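Biogenic amine-binding protein (Rhodnius prolixus, PDB 4GE1) is a salivary lipocalin of a blood-feeding insect that binds tryptamine and probably biogenic amines such as serotonin and norepinephrine. Local coordinates at residues Asp114-Tyr117 with Ser118-Ser121; Leu167-Ala170 with Thr171-Gly174. All blocks are in the same frame, centred on the assembly; numbering follows the deposited sequence.

Interaction 1: Asp114-Tyr117 with Ser118-Ser121; sequences DTDY and SKYS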
loop_
_atom_site.group_PDB
_atom_site.type_symbol
_atom_site.label_atom_id
_atom_site.label_comp_id
_atom_site.label_asym_id
_atom_site.label_seq_id
_atom_site.Cartn_x
_atom_site.Cartn_y
_atom_site.Cartn_z
ATOM N N ASP A 114 -9.480 5.909 5.532
ATOM C CA ASP A 114 -9.959 7.153 4.932
ATOM C C ASP A 114 -9.218 7.475 3.626
ATOM O O ASP A 114 -8.096 7.012 3.405
ATOM C CB ASP A 114 -9.804 8.315 5.916
ATOM C CG ASP A 114 -10.523 9.575 5.458
ATOM O OD1 ASP A 114 -11.533 9.462 4.731
ATOM O OD2 ASP A 114 -10.083 10.682 5.835
ATOM N N THR A 115 -9.854 8.274 2.770
ATOM C CA THR A 115 -9.229 8.747 1.535
ATOM C C THR A 115 -10.097 9.800 0.859
ATOM O O THR A 115 -11.323 9.764 0.961
ATOM C CB THR A 115 -9.005 7.607 0.531
ATOM O OG1 THR A 115 -8.315 8.111 -0.620
ATOM C CG2 THR A 115 -10.341 7.013 0.096
ATOM N N ASP A 116 -9.461 10.742 0.170
ATOM C CA ASP A 116 -10.200 11.712 -0.627
ATOM C C ASP A 116 -9.979 11.418 -2.107
ATOM O O ASP A 116 -10.349 12.212 -2.975
ATOM C CB ASP A 116 -9.787 13.144 -0.279
ATOM C CG ASP A 116 -8.378 13.476 -0.733
ATOM O OD1 ASP A 116 -7.638 12.549 -1.134
ATOM O OD2 ASP A 116 -8.008 14.669 -0.678
ATOM N N TYR A 117 -9.361 10.271 -2.377
ATOM C CA TYR A 117 -9.181 9.762 -3.739
ATOM C C TYR A 117 -8.086 10.467 -4.556
ATOM O O TYR A 117 -7.272 9.806 -5.211
ATOM C CB TYR A 117 -10.517 9.755 -4.499
ATOM C CG TYR A 117 -11.572 8.897 -3.831
ATOM C CD1 TYR A 117 -11.647 7.533 -4.085
ATOM C CD2 TYR A 117 -12.481 9.448 -2.928
ATOM C CE1 TYR A 117 -12.602 6.742 -3.470
ATOM C CE2 TYR A 117 -13.437 8.663 -2.302
ATOM C CZ TYR A 117 -13.491 7.310 -2.578
ATOM O OH TYR A 117 -14.432 6.518 -1.967
ATOM N N SER A 118 -8.062 11.797 -4.518
ATOM C CA SER A 118 -7.160 12.558 -5.385
ATOM C C SER A 118 -5.955 13.168 -4.661
ATOM O O SER A 118 -5.159 13.879 -5.271
ATOM C CB SER A 118 -7.927 13.629 -6.185
ATOM O OG SER A 118 -8.511 14.618 -5.351
ATOM N N LYS A 119 -5.816 12.885 -3.369
ATOM C CA LYS A 119 -4.685 13.407 -2.604
ATOM C C LYS A 119 -4.063 12.395 -1.648
ATOM O O LYS A 119 -2.858 12.129 -1.721
ATOM C CB LYS A 119 -5.081 14.665 -1.833
ATOM C CG LYS A 119 -5.206 15.902 -2.696
ATOM C CD LYS A 119 -5.528 17.120 -1.856
ATOM C CE LYS A 119 -5.533 18.373 -2.708
ATOM N NZ LYS A 119 -6.500 18.267 -3.835
ATOM N N TYR A 120 -4.881 11.841 -0.755
ATOM C CA TYR A 120 -4.373 11.004 0.326
ATOM C C TYR A 120 -5.252 9.790 0.600
ATOM O O TYR A 120 -6.444 9.786 0.303
ATOM C CB TYR A 120 -4.270 11.825 1.612
ATOM C CG TYR A 120 -5.609 12.008 2.310
ATOM C CD1 TYR A 120 -6.030 11.125 3.307
ATOM C CD2 TYR A 120 -6.456 13.051 1.962
ATOM C CE1 TYR A 120 -7.262 11.287 3.941
ATOM C CE2 TYR A 120 -7.686 13.223 2.589
ATOM C CZ TYR A 120 -8.084 12.339 3.577
ATOM O OH TYR A 120 -9.301 12.511 4.196
ATOM N N SER A 121 -4.648 8.766 1.183
ATOM C CA SER A 121 -5.395 7.650 1.740
ATOM C C SER A 121 -4.654 7.124 2.958
ATOM O O SER A 121 -3.436 7.236 3.047
ATOM C CB SER A 121 -5.581 6.539 0.709
ATOM O OG SER A 121 -4.339 6.023 0.274
#
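One face of the Tyr120 ring is covered by the backbone where strand 102-115 runs into the turn: Asp116 N sits 3.9 Å above the ring plane and the carbonyl carbon of Thr115 a little higher, both offset toward the rim. The Asp116 carboxylate leans in on that same face, just beyond the CD2-CE2 side, its CG 3.3 Å from Tyr120 CD2. At the ring's edge, in plane, Asp114 OD2 accepts the phenol proton, with Tyr120 OH to Asp114 OD2 2.6 Å. The Asp114 carboxylate is turned 73° against the ring, and the hydroxyl meets it from above its plane. Helix 150-159 touches Tyr120 through Lys152 and Val153. The chain forms a beta hairpin joining strands 102-115 and 120-127 of the lipocalin barrel; Thr115 and Ser121 form its last antiparallel non-hydrogen-bonded pair. With Asp116 CG between its backbone N and carbonyl carbon (chi1 69°), OD1 reaches back to two amides, Lys119 N at 2.9 Å and Tyr120 N at 2.9 Å, which arrive on opposite faces of the carboxylate; the second bond is nearly straight (171°). Tyr120 O is likewise held twice, by Thr115 OG1 at 2.7 Å and by Asp116 N at 3.2 Å. The same Thr115 OG1 accepts from Tyr117 N at 3.0 Å, closing an ST turn, while Thr115 CG2 rests over the centre of one face of the Tyr117 ring, whose hydroxyl bonds Asn15 N.

Interaction 2: Leu167-Ala170 with Thr171-Gly174; sequences LFDA and TTLG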
loop_
_atom_site.group_PDB
_atom_site.type_symbol
_atom_site.label_atom_id
_atom_site.label_comp_id
_atom_site.label_asym_id
_atom_site.label_seq_id
_atom_site.Cartn_x
_atom_site.Cartn_y
_atom_site.Cartn_z
ATOM N N LEU A 167 4.642 7.837 13.400
ATOM C CA LEU A 167 5.070 6.953 12.320
ATOM C C LEU A 167 6.472 7.312 11.860
ATOM O O LEU A 167 6.955 8.421 12.105
ATOM C CB LEU A 167 4.108 7.027 11.126
ATOM C CG LEU A 167 2.606 7.049 11.410
ATOM C CD1 LEU A 167 1.837 6.977 10.114
ATOM C CD2 LEU A 167 2.206 5.910 12.323
ATOM N N PHE A 168 7.130 6.372 11.195
ATOM C CA PHE A 168 8.335 6.706 10.449
ATOM C C PHE A 168 7.978 7.612 9.268
ATOM O O PHE A 168 7.123 7.276 8.448
ATOM C CB PHE A 168 9.048 5.449 9.951
ATOM C CG PHE A 168 10.125 5.734 8.933
ATOM C CD1 PHE A 168 11.256 6.456 9.286
ATOM C CD2 PHE A 168 10.005 5.286 7.632
ATOM C CE1 PHE A 168 12.249 6.737 8.347
ATOM C CE2 PHE A 168 10.991 5.559 6.690
ATOM C CZ PHE A 168 12.121 6.285 7.055
ATOM N N ASP A 169 8.643 8.761 9.186
ATOM C CA ASP A 169 8.425 9.718 8.106
ATOM C C ASP A 169 9.393 9.424 6.966
ATOM O O ASP A 169 10.570 9.794 7.022
ATOM C CB ASP A 169 8.604 11.144 8.636
ATOM C CG ASP A 169 8.548 12.200 7.545
ATOM O OD1 ASP A 169 8.192 11.883 6.388
ATOM O OD2 ASP A 169 8.854 13.370 7.858
ATOM N N ALA A 170 8.889 8.754 5.934
ATOM C CA ALA A 170 9.726 8.315 4.825
ATOM C C ALA A 170 10.245 9.496 4.020
ATOM O O ALA A 170 11.238 9.374 3.304
ATOM C CB ALA A 170 8.970 7.340 3.930
ATOM N N THR A 171 9.588 10.645 4.157
ATOM C CA THR A 171 10.045 11.865 3.492
ATOM C C THR A 171 11.299 12.437 4.168
ATOM O O THR A 171 11.740 13.537 3.841
ATOM C CB THR A 171 8.932 12.958 3.407
ATOM O OG1 THR A 171 8.994 13.819 4.554
ATOM C CG2 THR A 171 7.534 12.327 3.296
ATOM N N THR A 172 11.863 11.691 5.117
ATOM C CA THR A 172 13.162 12.046 5.689
ATOM C C THR A 172 14.280 11.438 4.854
ATOM O O THR A 172 15.366 12.002 4.750
ATOM C CB THR A 172 13.322 11.581 7.150
ATOM O OG1 THR A 172 13.151 10.160 7.235
ATOM C CG2 THR A 172 12.309 12.273 8.047
ATOM N N LEU A 173 14.010 10.277 4.266
ATOM C CA LEU A 173 14.935 9.698 3.304
ATOM C C LEU A 173 15.065 10.704 2.160
ATOM O O LEU A 173 16.170 11.003 1.694
ATOM C CB LEU A 173 14.414 8.351 2.803
ATOM C CG LEU A 173 14.098 7.311 3.882
ATOM C CD1 LEU A 173 13.378 6.134 3.289
ATOM C CD2 LEU A 173 15.359 6.854 4.554
ATOM N N GLY A 174 13.919 11.235 1.736
ATOM C CA GLY A 174 13.849 12.351 0.807
ATOM C C GLY A 174 14.794 12.322 -0.377
ATOM O O GLY A 174 14.499 11.701 -1.400
#
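Asp169 OD1 is gripped by two groups of Thr171: the hydroxyl OG1 at 2.8 Å and the backbone N at 2.9 Å. The amide contact, reaching two residues along the chain, defines an Asx turn, and Thr172 N to Asp169 O at 3.0 Å adds a beta turn over residues 169-172, whose central phi/psi values fit type I. Together they turn the chain out of strand 168-169, which pairs with strand 23-31 at the flank of the lipocalin barrel. The two donors reach OD1 differently: Thr171 OG1 comes on the syn side, close to the carboxylate plane, whereas Thr171 N lies above it. Asp169 presents the group by keeping CG opposite its own backbone N (chi1 174°). Its carbonyl oxygen is doubly held too. Besides the amide, which meets it from above the carbonyl plane, Thr172 OG1 donates nearly along the C=O axis (170°), with OG1 to Asp169 O at 2.6 Å. A further, weak bond from Leu173 N to Ala170 O continues the turn. On the apolar side Phe168, which also packs edge-to-face with Tyr29, meets Leu173 at about a right angle: Leu173 CD1 lies in the ring plane at its edge, and Leu173 CG is 3.9 Å from Phe168 CZ.

In the fold
Interactions 1 and 2 are separate turns with centres 19 Å apart and nearest atoms about 9 Å apart. Both meet strand 23-31. Thr115 and Ser121 of interaction 1 pack on Trp24, while in interaction 2 Phe168 and Ala170 hydrogen-bond through their backbones with Tyr29 and Thr27. Ile26, between these points, lines the tryptamine pocket. Interaction 1 is nearer the ligand: the Ser121 side chain is about 7 Å from tryptamine and its hydroxyl bonds Gln139, a pocket residue. In interaction 2 the Ala170 side chain is about 12 Å from tryptamine, and this surface turn has its centre 16 Å from the centre of the chain, against 13 Å for interaction 1.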